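Hypothetical protein BT_3535 (PDB 3KNY) is of unknown function but folds into two domains and, in its full natural form, carries a signal consistent with a bacterial lipoprotein. Local coordinates at residues Ser51-Asn56 and Lys186-Ala191; Ser58-Asp63 and Glu71-Ile76; Pro139-Ala144 and Gly195-Lys200. One frame throughout, in Å; residues are numbered along the deposited sequence.

Contact 1. Residues Ser51-Asn56 and Lys186-Ala191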
ATOM      1  N   SER A  51       2.915   7.779 -11.270  1.00 30.43           N
ATOM      2  CA  SER A  51       2.984   7.107 -12.563  1.00 31.54           C
ATOM      3  C   SER A  51       3.315   5.627 -12.396  1.00 33.69           C
ATOM      4  O   SER A  51       3.284   4.882 -13.369  1.00 35.36           O
ATOM      5  CB  SER A  51       4.053   7.742 -13.431  1.00 29.51           C
ATOM      6  OG  SER A  51       5.341   7.358 -12.999  1.00 26.51           O
ATOM      7  N   ARG A  52       3.686   5.221 -11.180  1.00 34.89           N
ATOM      8  CA  ARG A  52       4.060   3.817 -10.898  1.00 35.36           C
ATOM      9  C   ARG A  52       3.362   3.209  -9.699  1.00 34.26           C
ATOM     10  O   ARG A  52       3.328   1.985  -9.587  1.00 35.79           O
ATOM     11  CB  ARG A  52       5.561   3.701 -10.637  1.00 35.72           C
ATOM     12  CG  ARG A  52       6.419   4.133 -11.784  1.00 38.20           C
ATOM     13  CD  ARG A  52       6.393   3.113 -12.889  1.00 42.02           C
ATOM     14  NE  ARG A  52       7.321   3.522 -13.923  1.00 42.16           N
ATOM     15  CZ  ARG A  52       7.045   4.420 -14.857  1.00 42.21           C
ATOM     16  NH1 ARG A  52       5.839   4.980 -14.913  1.00 33.99           N
ATOM     17  NH2 ARG A  52       7.984   4.750 -15.743  1.00 46.57           N
ATOM     18  N   TYR A  53       2.844   4.047  -8.803  1.00 32.72           N
ATOM     19  CA  TYR A  53       2.241   3.586  -7.557  1.00 32.98           C
ATOM     20  C   TYR A  53       0.858   4.191  -7.405  1.00 33.30           C
ATOM     21  O   TYR A  53       0.623   5.338  -7.812  1.00 38.24           O
ATOM     22  CB  TYR A  53       3.071   4.029  -6.347  1.00 31.67           C
ATOM     23  CG  TYR A  53       4.459   3.468  -6.269  1.00 33.64           C
ATOM     24  CD1 TYR A  53       5.529   4.089  -6.920  1.00 32.36           C
ATOM     25  CD2 TYR A  53       4.717   2.313  -5.517  1.00 38.40           C
ATOM     26  CE1 TYR A  53       6.826   3.560  -6.834  1.00 39.57           C
ATOM     27  CE2 TYR A  53       6.000   1.777  -5.429  1.00 33.10           C
ATOM     28  CZ  TYR A  53       7.048   2.398  -6.082  1.00 36.56           C
ATOM     29  OH  TYR A  53       8.301   1.853  -5.978  1.00 34.30           O
ATOM     30  N   GLU A  54      -0.051   3.431  -6.816  1.00 29.93           N
ATOM     31  CA  GLU A  54      -1.349   3.952  -6.493  1.00 30.29           C
ATOM     32  C   GLU A  54      -1.256   4.267  -5.028  1.00 31.41           C
ATOM     33  O   GLU A  54      -1.126   3.364  -4.210  1.00 32.82           O
ATOM     34  CB  GLU A  54      -2.439   2.960  -6.850  1.00 30.04           C
ATOM     35  CG  GLU A  54      -2.615   2.889  -8.375  1.00 33.42           C
ATOM     36  CD  GLU A  54      -3.506   1.758  -8.845  1.00 39.59           C
ATOM     37  OE1 GLU A  54      -3.442   0.644  -8.241  1.00 48.39           O
ATOM     38  OE2 GLU A  54      -4.243   1.986  -9.838  1.00 33.53           O
ATOM     39  N   ILE A  55      -1.307   5.565  -4.719  1.00 31.23           N
ATOM     40  CA  ILE A  55      -0.852   6.112  -3.443  1.00 30.34           C
ATOM     41  C   ILE A  55      -1.991   6.509  -2.494  1.00 31.97           C
ATOM     42  O   ILE A  55      -2.976   7.115  -2.886  1.00 34.22           O
ATOM     43  CB  ILE A  55       0.059   7.348  -3.707  1.00 28.54           C
ATOM     44  CG1 ILE A  55       1.198   6.980  -4.669  1.00 28.39           C
ATOM     45  CG2 ILE A  55       0.631   7.891  -2.417  1.00 30.32           C
ATOM     46  CD1 ILE A  55       2.118   8.151  -5.113  1.00 22.26           C
ATOM     47  N   ASN A  56      -1.844   6.148  -1.234  1.00 33.07           N
ATOM     48  CA  ASN A  56      -2.752   6.596  -0.195  1.00 33.31           C
ATOM     49  C   ASN A  56      -2.093   7.791   0.483  1.00 33.31           C
ATOM     50  O   ASN A  56      -1.029   7.652   1.073  1.00 32.57           O
ATOM     51  CB  ASN A  56      -3.035   5.491   0.822  1.00 31.62           C
ATOM     52  CG  ASN A  56      -3.896   5.972   1.963  1.00 35.13           C
ATOM     53  OD1 ASN A  56      -3.845   7.134   2.322  1.00 41.80           O
ATOM     54  ND2 ASN A  56      -4.686   5.084   2.543  1.00 33.18           N
ATOM     55  N   LYS A 186      14.929   0.632  -2.831  1.00 40.24           N
ATOM     56  CA  LYS A 186      13.762   1.508  -2.813  1.00 38.81           C
ATOM     57  C   LYS A 186      13.482   2.023  -1.413  1.00 39.11           C
ATOM     58  O   LYS A 186      12.780   3.014  -1.258  1.00 39.47           O
ATOM     59  CB  LYS A 186      12.528   0.762  -3.310  1.00 39.46           C
ATOM     60  CG  LYS A 186      12.690   0.093  -4.667  1.00 38.90           C
ATOM     61  CD  LYS A 186      11.363  -0.413  -5.131  1.00 41.13           C
ATOM     62  CE  LYS A 186      11.451  -1.321  -6.325  1.00 38.74           C
ATOM     63  NZ  LYS A 186      10.249  -2.175  -6.323  1.00 38.56           N
ATOM     64  N   LYS A 187      14.023   1.339  -0.401  1.00 39.81           N
ATOM     65  CA  LYS A 187      13.819   1.690   1.011  1.00 39.40           C
ATOM     66  C   LYS A 187      12.333   1.618   1.381  1.00 38.42           C
ATOM     67  O   LYS A 187      11.820   2.474   2.095  1.00 38.07           O
ATOM     68  CB  LYS A 187      14.432   3.059   1.324  1.00 39.28           C
ATOM     69  CG  LYS A 187      15.939   3.141   0.966  1.00 47.03           C
ATOM     70  CD  LYS A 187      16.526   4.577   1.050  1.00 56.63           C
ATOM     71  CE  LYS A 187      17.814   4.712   0.227  1.00 61.25           C
ATOM     72  NZ  LYS A 187      18.615   3.434   0.246  1.00 62.94           N
ATOM     73  N   LEU A 188      11.661   0.580   0.873  1.00 36.94           N
ATOM     74  CA  LEU A 188      10.244   0.312   1.145  1.00 34.76           C
ATOM     75  C   LEU A 188      10.054  -1.076   1.761  1.00 31.46           C
ATOM     76  O   LEU A 188      10.874  -1.969   1.548  1.00 31.72           O
ATOM     77  CB  LEU A 188       9.446   0.348  -0.164  1.00 33.78           C
ATOM     78  CG  LEU A 188       9.392   1.650  -0.950  1.00 35.12           C
ATOM     79  CD1 LEU A 188       8.642   1.414  -2.268  1.00 32.35           C
ATOM     80  CD2 LEU A 188       8.719   2.727  -0.122  1.00 27.01           C
ATOM     81  N   ILE A 189       8.960  -1.254   2.501  1.00 28.33           N
ATOM     82  CA  ILE A 189       8.504  -2.578   2.917  1.00 25.94           C
ATOM     83  C   ILE A 189       7.517  -3.023   1.857  1.00 25.74           C
ATOM     84  O   ILE A 189       6.687  -2.241   1.486  1.00 26.20           O
ATOM     85  CB  ILE A 189       7.813  -2.530   4.285  1.00 26.49           C
ATOM     86  CG1 ILE A 189       8.813  -2.090   5.371  1.00 27.69           C
ATOM     87  CG2 ILE A 189       7.245  -3.878   4.667  1.00 22.78           C
ATOM     88  CD1 ILE A 189       8.174  -1.781   6.734  1.00 20.87           C
ATOM     89  N   ALA A 190       7.656  -4.255   1.339  1.00 27.55           N
ATOM     90  CA  ALA A 190       6.754  -4.847   0.319  1.00 27.26           C
ATOM     91  C   ALA A 190       6.015  -5.979   0.961  1.00 28.08           C
ATOM     92  O   ALA A 190       6.647  -6.859   1.509  1.00 30.95           O
ATOM     93  CB  ALA A 190       7.526  -5.408  -0.866  1.00 23.15           C
ATOM     94  N   ALA A 191       4.686  -5.953   0.894  1.00 27.88           N
ATOM     95  CA  ALA A 191       3.839  -7.025   1.421  1.00 26.01           C
ATOM     96  C   ALA A 191       3.021  -7.539   0.233  1.00 27.88           C
ATOM     97  O   ALA A 191       2.446  -6.739  -0.521  1.00 29.74           O
ATOM     98  CB  ALA A 191       2.907  -6.504   2.553  1.00 21.65           C
TER
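The apolar layer between the large mixed β-sheet and helix 66-84 is the setting in which Y53 meets L188 and K186, and it illustrates how strands of one sheet can touch without being neighbours. Strand 53-55 pairs with 93-97, which pairs with 204-217, which in turn pairs with 188-201. The CA atoms of Y53 and L188 are 12.3 Å apart, a span bridged by side chains. Y53 has CG anti to its carbonyl carbon (chi1 -63°); its CB points toward 186-191, and the phenol OH is the end that meets it. L188 arrives from the opposite direction, its CD1 methyl standing 3.8 Å from Y53 OH and 4.1 Å from Y53 CE2. That methyl approaches the ring obliquely. The K186 chain, extended beyond CG, runs past the phenol on a slanting course, with its CD methylene 3.9 Å from Y53 OH, while NZ continues to a salt bridge with E92. K187 and L188 together face D183 in a G1 β-bulge, and from it L188 turns toward the tyrosine. I79 of helix 66-84 and L95 of strand 93-97 each touch both Y53 and L188, completing the apolar surroundings. Beside the tyrosine, R52 NH1 donates to S51 O at 3.0 Å. This donor sits above the carbonyl plane, 68° out of it, although the oxygen lies almost exactly in the guanidinium plane; R52 NE is held by I88 O. No hydrogen bond joins the two segments, so the direct contact between them is van der Waals, with the sheet and helix 66-84 setting their spacing: the phenol end meets carbon atoms of both partners, and the lysine contributes its aliphatic chain here while its charge is met by E92.

Contact 2. Residues Ser58-Asp63 and Glu71-Ile76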
ATOM      1  N   SER A  58      -3.327   9.539   3.043  1.00 40.47           N
ATOM      2  CA  SER A  58      -3.845   9.729   4.410  1.00 41.50           C
ATOM      3  C   SER A  58      -2.839  10.358   5.382  1.00 40.79           C
ATOM      4  O   SER A  58      -3.234  11.011   6.338  1.00 41.45           O
ATOM      5  CB  SER A  58      -4.310   8.402   5.023  1.00 41.32           C
ATOM      6  OG  SER A  58      -3.181   7.650   5.484  1.00 46.01           O
ATOM      7  N   PHE A  59      -1.552  10.145   5.157  1.00 40.09           N
ATOM      8  CA  PHE A  59      -0.542  10.670   6.064  1.00 42.25           C
ATOM      9  C   PHE A  59      -0.389  12.187   6.091  1.00 45.34           C
ATOM     10  O   PHE A  59       0.188  12.735   7.030  1.00 47.15           O
ATOM     11  CB  PHE A  59       0.805  10.076   5.723  1.00 42.46           C
ATOM     12  CG  PHE A  59       1.462  10.701   4.533  1.00 43.12           C
ATOM     13  CD1 PHE A  59       1.051  10.376   3.240  1.00 44.13           C
ATOM     14  CD2 PHE A  59       2.521  11.593   4.703  1.00 41.52           C
ATOM     15  CE1 PHE A  59       1.678  10.937   2.135  1.00 39.37           C
ATOM     16  CE2 PHE A  59       3.153  12.151   3.606  1.00 40.65           C
ATOM     17  CZ  PHE A  59       2.730  11.819   2.315  1.00 39.60           C
ATOM     18  N   LEU A  60      -0.853  12.867   5.047  1.00 47.63           N
ATOM     19  CA  LEU A  60      -0.808  14.334   5.012  1.00 47.04           C
ATOM     20  C   LEU A  60      -1.930  14.912   5.859  1.00 47.78           C
ATOM     21  O   LEU A  60      -1.990  16.117   6.055  1.00 49.19           O
ATOM     22  CB  LEU A  60      -0.892  14.866   3.571  1.00 46.31           C
ATOM     23  CG  LEU A  60       0.341  14.638   2.684  1.00 42.60           C
ATOM     24  CD1 LEU A  60       0.026  14.942   1.234  1.00 36.82           C
ATOM     25  CD2 LEU A  60       1.521  15.465   3.154  1.00 38.56           C
ATOM     26  N   LYS A  61      -2.810  14.063   6.379  1.00 48.96           N
ATOM     27  CA  LYS A  61      -3.874  14.528   7.240  1.00 51.88           C
ATOM     28  C   LYS A  61      -3.424  14.535   8.706  1.00 53.44           C
ATOM     29  O   LYS A  61      -4.214  14.274   9.607  1.00 55.71           O
ATOM     30  CB  LYS A  61      -5.130  13.675   7.043  1.00 52.25           C
ATOM     31  CG  LYS A  61      -5.614  13.608   5.589  1.00 58.51           C
ATOM     32  CD  LYS A  61      -7.155  13.668   5.475  1.00 63.46           C
ATOM     33  CE  LYS A  61      -7.692  12.817   4.308  1.00 65.56           C
ATOM     34  NZ  LYS A  61      -7.446  11.323   4.475  1.00 58.25           N
ATOM     35  N   LYS A  62      -2.163  14.876   8.952  1.00 54.28           N
ATOM     36  CA  LYS A  62      -1.599  14.790  10.292  1.00 55.05           C
ATOM     37  C   LYS A  62      -0.279  15.538  10.330  1.00 55.08           C
ATOM     38  O   LYS A  62       0.444  15.586   9.339  1.00 54.44           O
ATOM     39  CB  LYS A  62      -1.372  13.320  10.657  1.00 55.61           C
ATOM     40  CG  LYS A  62      -1.363  13.001  12.150  1.00 58.70           C
ATOM     41  CD  LYS A  62      -1.357  11.476  12.386  1.00 60.20           C
ATOM     42  CE  LYS A  62      -2.739  10.846  12.143  1.00 62.57           C
ATOM     43  NZ  LYS A  62      -2.684   9.362  12.000  1.00 65.10           N
ATOM     44  N   ASP A  63       0.045  16.096  11.485  1.00 55.28           N
ATOM     45  CA  ASP A  63       1.244  16.907  11.619  1.00 55.56           C
ATOM     46  C   ASP A  63       2.492  16.037  11.588  1.00 54.22           C
ATOM     47  O   ASP A  63       2.671  15.184  12.441  1.00 53.64           O
ATOM     48  CB  ASP A  63       1.189  17.704  12.918  1.00 56.49           C
ATOM     49  CG  ASP A  63      -0.072  18.544  13.035  1.00 60.14           C
ATOM     50  OD1 ASP A  63      -0.669  18.896  11.988  1.00 61.64           O
ATOM     51  OD2 ASP A  63      -0.463  18.848  14.185  1.00 65.43           O
ATOM     52  N   GLU A  71      12.720  12.116   5.900  1.00 49.26           N
ATOM     53  CA  GLU A  71      12.610  10.685   5.624  1.00 48.32           C
ATOM     54  C   GLU A  71      11.717  10.425   4.393  1.00 47.04           C
ATOM     55  O   GLU A  71      12.177   9.865   3.379  1.00 46.87           O
ATOM     56  CB  GLU A  71      12.088   9.924   6.861  1.00 48.18           C
ATOM     57  CG  GLU A  71      13.166   9.636   7.915  1.00 46.48           C
ATOM     58  CD  GLU A  71      12.613   9.125   9.240  1.00 43.75           C
ATOM     59  OE1 GLU A  71      11.431   8.728   9.302  1.00 39.03           O
ATOM     60  OE2 GLU A  71      13.375   9.125  10.232  1.00 45.96           O
ATOM     61  N   ILE A  72      10.461  10.870   4.479  1.00 43.76           N
ATOM     62  CA  ILE A  72       9.497  10.642   3.415  1.00 41.62           C
ATOM     63  C   ILE A  72      10.024  11.153   2.072  1.00 43.78           C
ATOM     64  O   ILE A  72       9.978  10.442   1.068  1.00 47.09           O
ATOM     65  CB  ILE A  72       8.110  11.256   3.721  1.00 40.18           C
ATOM     66  CG1 ILE A  72       7.527  10.666   5.010  1.00 36.72           C
ATOM     67  CG2 ILE A  72       7.151  10.986   2.572  1.00 35.26           C
ATOM     68  CD1 ILE A  72       6.112  11.095   5.301  1.00 33.97           C
ATOM     69  N   TYR A  73      10.561  12.362   2.044  1.00 44.50           N
ATOM     70  CA  TYR A  73      10.950  12.946   0.766  1.00 44.91           C
ATOM     71  C   TYR A  73      12.300  12.411   0.282  1.00 43.52           C
ATOM     72  O   TYR A  73      12.482  12.198  -0.912  1.00 42.02           O
ATOM     73  CB  TYR A  73      10.808  14.494   0.792  1.00 45.94           C
ATOM     74  CG  TYR A  73       9.316  14.926   0.833  1.00 49.69           C
ATOM     75  CD1 TYR A  73       8.479  14.732  -0.280  1.00 46.66           C
ATOM     76  CD2 TYR A  73       8.735  15.493   1.989  1.00 52.27           C
ATOM     77  CE1 TYR A  73       7.123  15.093  -0.247  1.00 41.77           C
ATOM     78  CE2 TYR A  73       7.368  15.862   2.022  1.00 46.18           C
ATOM     79  CZ  TYR A  73       6.578  15.654   0.899  1.00 44.93           C
ATOM     80  OH  TYR A  73       5.249  16.020   0.915  1.00 44.28           O
ATOM     81  N   ASP A  74      13.220  12.134   1.202  1.00 43.48           N
ATOM     82  CA  ASP A  74      14.477  11.477   0.827  1.00 44.03           C
ATOM     83  C   ASP A  74      14.169  10.178   0.098  1.00 44.39           C
ATOM     84  O   ASP A  74      14.801   9.833  -0.898  1.00 43.80           O
ATOM     85  CB  ASP A  74      15.328  11.148   2.058  1.00 44.51           C
ATOM     86  CG  ASP A  74      16.197  12.313   2.512  1.00 46.05           C
ATOM     87  OD1 ASP A  74      16.173  13.378   1.865  1.00 45.06           O
ATOM     88  OD2 ASP A  74      16.917  12.151   3.521  1.00 50.71           O
ATOM     89  N   CYS A  75      13.170   9.475   0.610  1.00 44.10           N
ATOM     90  CA  CYS A  75      12.753   8.205   0.072  1.00 43.06           C
ATOM     91  C   CYS A  75      12.151   8.325  -1.329  1.00 41.77           C
ATOM     92  O   CYS A  75      12.602   7.669  -2.275  1.00 42.54           O
ATOM     93  CB  CYS A  75      11.747   7.604   1.042  1.00 42.75           C
ATOM     94  SG  CYS A  75      11.080   6.079   0.462  1.00 47.47           S
ATOM     95  N   ILE A  76      11.117   9.154  -1.422  1.00 41.33           N
ATOM     96  CA  ILE A  76      10.398   9.465  -2.664  1.00 40.27           C
ATOM     97  C   ILE A  76      11.347  10.004  -3.716  1.00 37.51           C
ATOM     98  O   ILE A  76      11.206   9.724  -4.898  1.00 32.95           O
ATOM     99  CB  ILE A  76       9.284  10.520  -2.334  1.00 42.17           C
ATOM    100  CG1 ILE A  76       8.137   9.830  -1.608  1.00 47.78           C
ATOM    101  CG2 ILE A  76       8.737  11.225  -3.551  1.00 43.95           C
ATOM    102  CD1 ILE A  76       7.568   8.630  -2.374  1.00 52.82           C
TER
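F59 and I72 form the tight half of a contact in which a short 3-10 turn that begins at S58 packs against helix 66-84, the helix that follows it in the chain. It is a compact case of a loop folding back on the next element. The I72 CD1 methyl lies 3.6 Å from F59 CE2 and 3.7 Å from F59 CD2, meeting that side of the ring at an oblique angle. The two side chains run antiparallel, lying alongside one another. F59 CG sits in the crowded position between the backbone N and the carbonyl carbon (chi1 78°), and this torsion sets the CD2-CE2 side of the ring against I72; I72 reaches back with its CG1 branch. Both residues also touch I97 of strand 93-97, so the turn and the helix meet over the same sheet. I217 of strand 204-217 lies against I72 as well. Alongside, the packing is looser: L60 and Y73 approach no closer than 4.4 Å, from L60 CD2 to Y73 OH, and each finds other partners, W33 and V34 for L60, V38 and E42 for Y73. Beyond this edge the chain turns to solvent. K61, K62 and D63 are exposed, as is D74 on the helix, whose carboxylate forms a salt bridge with K70 one turn earlier. E71, partly exposed, is paired with R68 and K149. The turn itself is closed by K61 N donating to S58 O at 3.1 Å, and L60 CG rests 3.7 Å above one face of the F59 ring, offset toward its rim.

Contact 3. Residues Pro139-Ala144 and Gly195-Lys200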
ATOM      1  N   PRO A 139     -15.763  -7.522   1.167  1.00 29.32           N
ATOM      2  CA  PRO A 139     -14.673  -8.267   1.755  1.00 28.83           C
ATOM      3  C   PRO A 139     -13.308  -7.814   1.252  1.00 27.58           C
ATOM      4  O   PRO A 139     -13.161  -7.449   0.094  1.00 25.08           O
ATOM      5  CB  PRO A 139     -14.983  -9.693   1.314  1.00 30.43           C
ATOM      6  CG  PRO A 139     -16.437  -9.725   1.291  1.00 29.31           C
ATOM      7  CD  PRO A 139     -16.807  -8.431   0.671  1.00 28.79           C
ATOM      8  N   TYR A 140     -12.322  -7.845   2.136  1.00 27.85           N
ATOM      9  CA  TYR A 140     -11.018  -7.280   1.839  1.00 28.84           C
ATOM     10  C   TYR A 140      -9.879  -8.189   2.315  1.00 27.32           C
ATOM     11  O   TYR A 140     -10.078  -9.031   3.175  1.00 27.10           O
ATOM     12  CB  TYR A 140     -10.898  -5.898   2.516  1.00 29.21           C
ATOM     13  CG  TYR A 140     -11.071  -5.928   4.020  1.00 27.71           C
ATOM     14  CD1 TYR A 140     -10.108  -6.525   4.845  1.00 33.55           C
ATOM     15  CD2 TYR A 140     -12.200  -5.376   4.632  1.00 33.98           C
ATOM     16  CE1 TYR A 140     -10.263  -6.579   6.246  1.00 28.96           C
ATOM     17  CE2 TYR A 140     -12.367  -5.433   6.038  1.00 30.22           C
ATOM     18  CZ  TYR A 140     -11.389  -6.034   6.822  1.00 30.20           C
ATOM     19  OH  TYR A 140     -11.512  -6.085   8.177  1.00 37.88           O
ATOM     20  N   ILE A 141      -8.692  -8.001   1.752  1.00 25.73           N
ATOM     21  CA  ILE A 141      -7.479  -8.633   2.267  1.00 24.38           C
ATOM     22  C   ILE A 141      -6.538  -7.516   2.675  1.00 26.74           C
ATOM     23  O   ILE A 141      -6.173  -6.668   1.842  1.00 25.81           O
ATOM     24  CB  ILE A 141      -6.744  -9.474   1.222  1.00 23.09           C
ATOM     25  CG1 ILE A 141      -7.623 -10.617   0.699  1.00 20.76           C
ATOM     26  CG2 ILE A 141      -5.439  -9.996   1.813  1.00 14.22           C
ATOM     27  CD1 ILE A 141      -7.029 -11.282  -0.570  1.00 23.76           C
ATOM     28  N   LYS A 142      -6.152  -7.509   3.946  1.00 27.07           N
ATOM     29  CA  LYS A 142      -5.205  -6.530   4.458  1.00 27.51           C
ATOM     30  C   LYS A 142      -3.913  -7.173   4.958  1.00 26.85           C
ATOM     31  O   LYS A 142      -3.921  -8.331   5.381  1.00 30.24           O
ATOM     32  CB  LYS A 142      -5.847  -5.770   5.612  1.00 28.67           C
ATOM     33  CG  LYS A 142      -6.947  -4.862   5.141  1.00 30.28           C
ATOM     34  CD  LYS A 142      -7.507  -4.020   6.253  1.00 29.51           C
ATOM     35  CE  LYS A 142      -8.673  -3.174   5.744  1.00 33.24           C
ATOM     36  NZ  LYS A 142      -8.850  -1.980   6.615  1.00 39.55           N
ATOM     37  N   ALA A 143      -2.827  -6.402   4.937  1.00 24.49           N
ATOM     38  CA  ALA A 143      -1.519  -6.812   5.474  1.00 23.46           C
ATOM     39  C   ALA A 143      -1.165  -5.866   6.625  1.00 24.59           C
ATOM     40  O   ALA A 143      -1.453  -4.666   6.551  1.00 26.07           O
ATOM     41  CB  ALA A 143      -0.436  -6.772   4.378  1.00 20.53           C
ATOM     42  N   ALA A 144      -0.599  -6.411   7.703  1.00 24.46           N
ATOM     43  CA  ALA A 144      -0.068  -5.622   8.837  1.00 23.55           C
ATOM     44  C   ALA A 144       1.366  -6.102   9.117  1.00 23.46           C
ATOM     45  O   ALA A 144       1.671  -7.248   8.950  1.00 25.43           O
ATOM     46  CB  ALA A 144      -0.922  -5.785  10.046  1.00 19.81           C
ATOM     47  N   GLY A 195      -3.195 -16.032  -3.284  1.00 21.66           N
ATOM     48  CA  GLY A 195      -4.091 -16.990  -2.652  1.00 23.79           C
ATOM     49  C   GLY A 195      -5.548 -16.827  -3.093  1.00 25.66           C
ATOM     50  O   GLY A 195      -5.836 -16.177  -4.103  1.00 26.87           O
ATOM     51  N   THR A 196      -6.463 -17.427  -2.342  1.00 25.14           N
ATOM     52  CA  THR A 196      -7.862 -17.433  -2.682  1.00 24.55           C
ATOM     53  C   THR A 196      -8.655 -16.841  -1.551  1.00 24.53           C
ATOM     54  O   THR A 196      -8.520 -17.252  -0.400  1.00 28.76           O
ATOM     55  CB  THR A 196      -8.350 -18.853  -3.015  1.00 24.60           C
ATOM     56  OG1 THR A 196      -7.649 -19.294  -4.172  1.00 29.40           O
ATOM     57  CG2 THR A 196      -9.843 -18.871  -3.398  1.00 20.69           C
ATOM     58  N   LEU A 197      -9.473 -15.848  -1.882  1.00 23.19           N
ATOM     59  CA  LEU A 197     -10.411 -15.253  -0.930  1.00 21.36           C
ATOM     60  C   LEU A 197     -11.724 -15.934  -1.184  1.00 19.39           C
ATOM     61  O   LEU A 197     -12.136 -16.032  -2.332  1.00 17.78           O
ATOM     62  CB  LEU A 197     -10.549 -13.752  -1.159  1.00 21.16           C
ATOM     63  CG  LEU A 197     -11.585 -12.940  -0.375  1.00 27.80           C
ATOM     64  CD1 LEU A 197     -11.256 -12.903   1.146  1.00 16.60           C
ATOM     65  CD2 LEU A 197     -11.709 -11.502  -0.993  1.00 22.91           C
ATOM     66  N   SER A 198     -12.351 -16.451  -0.126  1.00 19.54           N
ATOM     67  CA  SER A 198     -13.666 -17.091  -0.250  1.00 20.99           C
ATOM     68  C   SER A 198     -14.589 -16.379   0.680  1.00 21.44           C
ATOM     69  O   SER A 198     -14.187 -16.051   1.784  1.00 20.11           O
ATOM     70  CB  SER A 198     -13.629 -18.562   0.171  1.00 18.84           C
ATOM     71  OG  SER A 198     -12.790 -19.276  -0.703  1.00 31.85           O
ATOM     72  N   PHE A 199     -15.821 -16.136   0.230  1.00 22.14           N
ATOM     73  CA  PHE A 199     -16.859 -15.564   1.087  1.00 22.40           C
ATOM     74  C   PHE A 199     -18.249 -15.858   0.562  1.00 21.63           C
ATOM     75  O   PHE A 199     -18.450 -16.224  -0.600  1.00 20.44           O
ATOM     76  CB  PHE A 199     -16.655 -14.054   1.304  1.00 25.13           C
ATOM     77  CG  PHE A 199     -16.790 -13.208   0.052  1.00 25.52           C
ATOM     78  CD1 PHE A 199     -18.003 -12.667  -0.311  1.00 27.92           C
ATOM     79  CD2 PHE A 199     -15.693 -12.896  -0.709  1.00 28.14           C
ATOM     80  CE1 PHE A 199     -18.123 -11.871  -1.447  1.00 29.18           C
ATOM     81  CE2 PHE A 199     -15.814 -12.106  -1.855  1.00 31.54           C
ATOM     82  CZ  PHE A 199     -17.027 -11.589  -2.215  1.00 27.14           C
ATOM     83  N   LYS A 200     -19.205 -15.730   1.458  1.00 23.94           N
ATOM     84  CA  LYS A 200     -20.610 -15.881   1.112  1.00 26.80           C
ATOM     85  C   LYS A 200     -21.179 -14.539   0.668  1.00 25.62           C
ATOM     86  O   LYS A 200     -20.942 -13.514   1.313  1.00 25.98           O
ATOM     87  CB  LYS A 200     -21.411 -16.375   2.327  1.00 28.03           C
ATOM     88  CG  LYS A 200     -21.047 -17.781   2.833  1.00 36.77           C
ATOM     89  CD  LYS A 200     -21.506 -18.894   1.873  1.00 47.40           C
ATOM     90  CE  LYS A 200     -22.998 -19.243   2.030  1.00 54.16           C
ATOM     91  NZ  LYS A 200     -23.515 -20.047   0.868  1.00 55.06           N
TER
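The carbonyl oxygen of Y140 accepts a hydrogen bond from T163 OG1, adding a side-chain bond to the backbone pairing of strand 140-149 with 154-164 between P139 and I141, the two residues that reach across to L197 and F199. The contact is sheet-on-sheet packing, as in a β-sandwich: the three-stranded antiparallel sheet faces strand 188-201 of the mixed sheet, and no hydrogen bond crosses. P139 CA is 7.6 Å from F199 CA, and I141 CA is 7.9 Å from L197 CA. Strand alternation sends L197 and F199 inward, while T196 and K200 point away. The main element is a CH-pi contact: P139 CG stands 3.6 Å from the centroid of the F199 ring, only 8° off the ring normal, with the pyrrolidine and phenyl side chains crossing at about a right angle. With CG between the backbone N and the carbonyl carbon (chi1 65°), F199 offers this face to the proline, and H135 meets the ring edge-to-face. Reducing F199 to an alanine here would probably open a gap beneath P139 CG and leave H135 without its aromatic partner. L197 packs beside the F199 ring, with its two methyls divided between partners: CD2 is 4.4 Å from P139 CB, and CD1 is 4.3 Å from I141 CG1.

In the fold
All three contacts are buried, yet they differ in depth: the centre of contact 1 lies about 6 Å from that of the chain, those of contacts 2 and 3 about 14 and 15 Å, on opposite sides. Contacts 1 and 3 share strand 188-201, one at its start and the other further along, and meet where A191 CB lies 3.8 Å from A143 CB. Contact 2 touches contact 1 through C75, whose SG is 3.9 Å from K186 O, so helix 66-84 also packs against contact 1. The chemistry follows position: a phenol with aliphatic neighbours in contact 1, an isoleucine-phenylalanine pair bordered by exposed charges in contact 2, and proline-on-ring packing between sheets in contact 3.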